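Long-range contacts in Lin0012 protein (Listeria innocua, PDB 3K17), which probably phosphorylates phosphomevalonate with ATP in the mevalonate route to isopentenyl diphosphate, as a GHMP-family kinase: residues A[42-47]-A[98-103]; A[82-87]-A[126-131]. One frame throughout, in Å; residues are numbered along the deposited sequence.

Interaction 1. Residues A[42-47]-A[98-103]; sequences TLEDSE and PVKMVI
Thr42 and Val102 pair across two antiparallel strands through two backbone hydrogen bonds. Thr42 N gives to Val102 O at 2.9 Å, and Val102 N gives back to Thr42 O. Glu44 and Lys100 form the second hydrogen-bonded pair. Here Lys100 N to Glu44 O is short, 2.7 Å. Beyond the strand end, Ser46 N still reaches Pro98 O at 3.2 Å, but from well above the carbonyl plane. Leu43 with Met101 and Asp45 with Val99 are the non-hydrogen-bonded pairs. CA-H...O contacts add to the ladder, such as Leu43 CA to Lys100 O at 3.2 Å.

On the face of Glu44 and Lys100 the two side chains run side by side. The extended lysine chain lays its CD 3.9 Å from Glu44 CD. The charged ends do not touch. A water bridges them, giving to Glu44 OE2 and accepting from Lys100 NZ. A second water joins Thr42 OG1 to Val102 O. Ser46 OG bonds to Arg48 O.

The other face is largely apolar. Leu43 and Met101, a selenomethionine, lie side by side and point the same way, with Leu43 CD1 4.0 Å from Met101 CG. Both residues face helix 119-135. Asp45 diverges from its partner Val99, and its OD1 forms a salt bridge with Lys134 of that helix. Strand 99-105 also pairs in parallel with strand 50-52. This is an amphipathic antiparallel ladder in the mixed sheet of the GHMP kinase N-terminal domain, with helices against its apolar face.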
loop_
_atom_site.group_PDB
_atom_site.type_symbol
_atom_site.label_atom_id
_atom_site.label_comp_id
_atom_site.label_asym_id
_atom_site.label_seq_id
_atom_site.Cartn_x
_atom_site.Cartn_y
_atom_site.Cartn_z
ATOM N N THR A 42 -25.250 3.903 -29.575
ATOM C CA THR A 42 -25.246 3.224 -30.869
ATOM C C THR A 42 -24.465 1.917 -30.727
ATOM O O THR A 42 -23.301 1.916 -30.310
ATOM C CB THR A 42 -24.617 4.127 -31.953
ATOM O OG1 THR A 42 -25.341 5.365 -32.011
ATOM C CG2 THR A 42 -24.677 3.457 -33.324
ATOM N N LEU A 43 -25.117 0.805 -31.051
ATOM C CA LEU A 43 -24.505 -0.516 -30.931
ATOM C C LEU A 43 -24.388 -1.235 -32.263
ATOM O O LEU A 43 -25.281 -1.156 -33.105
ATOM C CB LEU A 43 -25.314 -1.381 -29.956
ATOM C CG LEU A 43 -24.945 -2.862 -29.791
ATOM C CD1 LEU A 43 -25.494 -3.366 -28.475
ATOM C CD2 LEU A 43 -25.501 -3.700 -30.955
ATOM N N GLU A 44 -23.288 -1.951 -32.443
ATOM C CA GLU A 44 -23.061 -2.688 -33.675
ATOM C C GLU A 44 -22.148 -3.868 -33.382
ATOM O O GLU A 44 -21.450 -3.881 -32.369
ATOM C CB GLU A 44 -22.407 -1.775 -34.713
ATOM C CG GLU A 44 -20.977 -1.403 -34.379
ATOM C CD GLU A 44 -20.451 -0.252 -35.215
ATOM O OE1 GLU A 44 -20.958 0.878 -35.058
ATOM O OE2 GLU A 44 -19.528 -0.478 -36.029
ATOM N N ASP A 45 -22.160 -4.863 -34.263
ATOM C CA ASP A 45 -21.299 -6.024 -34.086
ATOM C C ASP A 45 -19.885 -5.571 -34.387
ATOM O O ASP A 45 -19.678 -4.664 -35.185
ATOM C CB ASP A 45 -21.677 -7.147 -35.054
ATOM C CG ASP A 45 -23.089 -7.656 -34.840
ATOM O OD1 ASP A 45 -23.427 -8.023 -33.690
ATOM O OD2 ASP A 45 -23.858 -7.699 -35.825
ATOM N N SER A 46 -18.915 -6.206 -33.743
ATOM C CA SER A 46 -17.512 -5.882 -33.945
ATOM C C SER A 46 -16.700 -7.147 -33.698
ATOM O O SER A 46 -17.259 -8.183 -33.348
ATOM C CB SER A 46 -17.075 -4.778 -32.975
ATOM O OG SER A 46 -17.335 -5.149 -31.631
ATOM N N GLU A 47 -15.387 -7.054 -33.878
ATOM C CA GLU A 47 -14.497 -8.192 -33.673
ATOM C C GLU A 47 -14.232 -8.383 -32.185
ATOM O O GLU A 47 -14.050 -9.505 -31.709
ATOM C CB GLU A 47 -13.168 -7.961 -34.403
ATOM C CG GLU A 47 -13.291 -7.774 -35.911
ATOM C CD GLU A 47 -13.906 -8.981 -36.601
ATOM O OE1 GLU A 47 -13.515 -10.119 -36.260
ATOM O OE2 GLU A 47 -14.770 -8.793 -37.490
ATOM N N PRO A 98 -19.260 -10.229 -29.553
ATOM C CA PRO A 98 -18.604 -8.918 -29.515
ATOM C C PRO A 98 -19.394 -7.770 -30.124
ATOM O O PRO A 98 -19.907 -7.877 -31.233
ATOM C CB PRO A 98 -17.274 -9.172 -30.233
ATOM C CG PRO A 98 -17.584 -10.339 -31.146
ATOM C CD PRO A 98 -18.424 -11.217 -30.259
ATOM N N VAL A 99 -19.502 -6.670 -29.380
ATOM C CA VAL A 99 -20.215 -5.492 -29.865
ATOM C C VAL A 99 -19.501 -4.189 -29.522
ATOM O O VAL A 99 -18.779 -4.099 -28.524
ATOM C CB VAL A 99 -21.651 -5.394 -29.284
ATOM C CG1 VAL A 99 -22.461 -6.622 -29.673
ATOM C CG2 VAL A 99 -21.595 -5.232 -27.777
ATOM N N LYS A 100 -19.712 -3.184 -30.365
ATOM C CA LYS A 100 -19.142 -1.863 -30.157
ATOM C C LYS A 100 -20.299 -0.962 -29.757
ATOM O O LYS A 100 -21.331 -0.943 -30.426
ATOM C CB LYS A 100 -18.501 -1.343 -31.442
ATOM C CG LYS A 100 -18.157 0.144 -31.419
ATOM C CD LYS A 100 -17.507 0.575 -32.733
ATOM C CE LYS A 100 -17.311 2.084 -32.780
ATOM N NZ LYS A 100 -16.629 2.546 -34.018
HETATM N N MSE A 101 -20.137 -0.240 -28.655
HETATM C CA MSE A 101 -21.178 0.658 -28.166
HETATM C C MSE A 101 -20.611 2.052 -27.954
HETATM O O MSE A 101 -19.582 2.220 -27.288
HETATM C CB MSE A 101 -21.761 0.139 -26.847
HETATM C CG MSE A 101 -22.578 -1.152 -26.977
HETATM SE SE MSE A 101 -23.318 -1.719 -25.270
HETATM C CE MSE A 101 -21.796 -2.724 -24.616
ATOM N N VAL A 102 -21.290 3.042 -28.522
ATOM C CA VAL A 102 -20.872 4.433 -28.422
ATOM C C VAL A 102 -21.969 5.276 -27.793
ATOM O O VAL A 102 -23.076 5.365 -28.326
ATOM C CB VAL A 102 -20.550 5.020 -29.812
ATOM C CG1 VAL A 102 -20.221 6.504 -29.688
ATOM C CG2 VAL A 102 -19.382 4.259 -30.439
ATOM N N ILE A 103 -21.657 5.894 -26.659
ATOM C CA ILE A 103 -22.622 6.734 -25.971
ATOM C C ILE A 103 -22.338 8.216 -26.172
ATOM O O ILE A 103 -21.209 8.676 -25.972
ATOM C CB ILE A 103 -22.637 6.430 -24.459
ATOM C CG1 ILE A 103 -23.061 4.975 -24.231
ATOM C CG2 ILE A 103 -23.574 7.407 -23.735
ATOM C CD1 ILE A 103 -23.139 4.564 -22.767
HETATM O O HOH W 1 -24.292 6.984 -30.244
HETATM O O HOH W 2 -17.728 1.471 -36.304
#

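Interaction 2. Residues A[82-87]-A[126-131]; sequences INIATT and AVINAL
With chi1 at -63° and chi2 at -58°, Ile128 bends its CD1 over to helix 76-91, where it meets Ala85 CB and Ile84 CG2, each at 4.1 Å. Leu131 has CG beside its backbone N and an extended chi2, which carries CD1 to Ala85 CB at 3.7 Å. The small Ala85 thus receives two methyls from the other helix. Leu131 CD1 also comes near Ile82 CA, and it lies 4.3 Å from Ile82 CG1. At the other end of the contact, Val127 CG1 meets Ile82 CG1 at 3.7 Å, the two side chains crossing at about a right angle. Ile82 is therefore touched by both Val127 and Leu131.

The helix segments run roughly parallel, 32° apart, with axes 9.6 Å from each other at closest approach.

Around the pair, Ile84 and Ile128 also touch helix 141-156. Ile84 packs on Ala188 of the second subunit as well. All six residues that meet are buried, and all the contacts between them are apolar, so the two helices are held here by close-fitting aliphatic groups rather than by polar bonds.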
loop_
_atom_site.group_PDB
_atom_site.type_symbol
_atom_site.label_atom_id
_atom_site.label_comp_id
_atom_site.label_asym_id
_atom_site.label_seq_id
_atom_site.Cartn_x
_atom_site.Cartn_y
_atom_site.Cartn_z
ATOM N N ILE A 82 -23.237 -3.150 -17.906
ATOM C CA ILE A 82 -22.773 -4.174 -18.836
ATOM C C ILE A 82 -22.539 -5.499 -18.101
ATOM O O ILE A 82 -22.879 -6.575 -18.602
ATOM C CB ILE A 82 -21.451 -3.723 -19.527
ATOM C CG1 ILE A 82 -21.754 -2.621 -20.539
ATOM C CG2 ILE A 82 -20.764 -4.909 -20.200
ATOM C CD1 ILE A 82 -20.513 -1.965 -21.130
ATOM N N ASN A 83 -21.964 -5.417 -16.906
ATOM C CA ASN A 83 -21.680 -6.613 -16.121
ATOM C C ASN A 83 -22.959 -7.316 -15.658
ATOM O O ASN A 83 -23.086 -8.537 -15.771
ATOM C CB ASN A 83 -20.792 -6.247 -14.923
ATOM C CG ASN A 83 -19.363 -5.888 -15.347
ATOM O OD1 ASN A 83 -18.684 -5.067 -14.709
ATOM N ND2 ASN A 83 -18.905 -6.507 -16.426
ATOM N N ILE A 84 -23.913 -6.552 -15.145
ATOM C CA ILE A 84 -25.152 -7.158 -14.692
ATOM C C ILE A 84 -25.954 -7.700 -15.883
ATOM O O ILE A 84 -26.585 -8.746 -15.779
ATOM C CB ILE A 84 -26.010 -6.152 -13.895
ATOM C CG1 ILE A 84 -27.142 -6.889 -13.181
ATOM C CG2 ILE A 84 -26.580 -5.095 -14.833
ATOM C CD1 ILE A 84 -27.983 -5.991 -12.290
ATOM N N ALA A 85 -25.918 -7.005 -17.017
ATOM C CA ALA A 85 -26.656 -7.476 -18.191
ATOM C C ALA A 85 -26.035 -8.791 -18.670
ATOM O O ALA A 85 -26.735 -9.734 -19.051
ATOM C CB ALA A 85 -26.608 -6.442 -19.291
ATOM N N THR A 86 -24.710 -8.843 -18.633
ATOM C CA THR A 86 -23.967 -10.022 -19.039
ATOM C C THR A 86 -24.308 -11.215 -18.148
ATOM O O THR A 86 -24.516 -12.321 -18.640
ATOM C CB THR A 86 -22.445 -9.746 -18.978
ATOM O OG1 THR A 86 -22.088 -8.828 -20.022
ATOM C CG2 THR A 86 -21.655 -11.031 -19.122
ATOM N N THR A 87 -24.348 -10.990 -16.838
ATOM C CA THR A 87 -24.675 -12.051 -15.900
ATOM C C THR A 87 -26.121 -12.510 -16.114
ATOM O O THR A 87 -26.426 -13.698 -15.984
ATOM C CB THR A 87 -24.495 -11.587 -14.442
ATOM O OG1 THR A 87 -23.099 -11.398 -14.179
ATOM C CG2 THR A 87 -25.062 -12.627 -13.460
ATOM N N ALA A 126 -29.645 3.179 -21.003
ATOM C CA ALA A 126 -29.268 3.031 -22.402
ATOM C C ALA A 126 -28.520 1.711 -22.611
ATOM O O ALA A 126 -28.769 0.988 -23.585
ATOM C CB ALA A 126 -28.398 4.218 -22.853
ATOM N N VAL A 127 -27.607 1.393 -21.695
ATOM C CA VAL A 127 -26.855 0.153 -21.796
ATOM C C VAL A 127 -27.790 -1.060 -21.675
ATOM O O VAL A 127 -27.729 -1.986 -22.493
ATOM C CB VAL A 127 -25.761 0.076 -20.695
ATOM C CG1 VAL A 127 -25.171 -1.340 -20.621
ATOM C CG2 VAL A 127 -24.653 1.101 -20.999
ATOM N N ILE A 128 -28.658 -1.051 -20.667
ATOM C CA ILE A 128 -29.566 -2.180 -20.471
ATOM C C ILE A 128 -30.462 -2.359 -21.697
ATOM O O ILE A 128 -30.608 -3.471 -22.208
ATOM C CB ILE A 128 -30.437 -1.994 -19.204
ATOM C CG1 ILE A 128 -29.542 -1.961 -17.950
ATOM C CG2 ILE A 128 -31.490 -3.121 -19.108
ATOM C CD1 ILE A 128 -28.674 -3.194 -17.753
ATOM N N ASN A 129 -31.057 -1.269 -22.172
ATOM C CA ASN A 129 -31.920 -1.357 -23.343
ATOM C C ASN A 129 -31.184 -1.822 -24.579
ATOM O O ASN A 129 -31.701 -2.648 -25.335
ATOM C CB ASN A 129 -32.597 -0.025 -23.638
ATOM C CG ASN A 129 -33.943 0.089 -22.965
ATOM O OD1 ASN A 129 -34.595 -0.915 -22.708
ATOM N ND2 ASN A 129 -34.375 1.309 -22.694
ATOM N N ALA A 130 -29.980 -1.299 -24.790
ATOM C CA ALA A 130 -29.193 -1.690 -25.954
ATOM C C ALA A 130 -28.823 -3.175 -25.951
ATOM O O ALA A 130 -28.917 -3.835 -26.979
ATOM C CB ALA A 130 -27.926 -0.842 -26.043
ATOM N N LEU A 131 -28.403 -3.706 -24.808
ATOM C CA LEU A 131 -28.009 -5.112 -24.748
ATOM C C LEU A 131 -29.201 -6.062 -24.763
ATOM O O LEU A 131 -29.105 -7.169 -25.295
ATOM C CB LEU A 131 -27.133 -5.387 -23.515
ATOM C CG LEU A 131 -25.727 -4.754 -23.566
ATOM C CD1 LEU A 131 -25.002 -4.941 -22.246
ATOM C CD2 LEU A 131 -24.935 -5.379 -24.699
#

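Overall arrangement
Interactions 1 and 2 are successive layers of one domain, their centres 12 Å apart. Interaction 1 is the sheet layer, and helix 119-135 of interaction 2 lies against it. Leu43 CD1 is 3.8 Å from Ala130 O. Met101 reaches both helices, with SE 4.0 Å from Leu131 CD2 and CE 3.8 Å from Ile82 CD1. Ile103 CD1 adds a contact with Val127 CG2 at 4.2 Å. Along the chain, helix 76-91 leads to strand 99-105, then helix 119-135. Interaction 2 is fully buried; in interaction 1 Leu43, Val99 and Met101 are. Helix 119-135 begins at the glycine- and serine-rich motif that in GHMP kinases binds the ATP phosphates. Neither contact is itself known to bind a ligand.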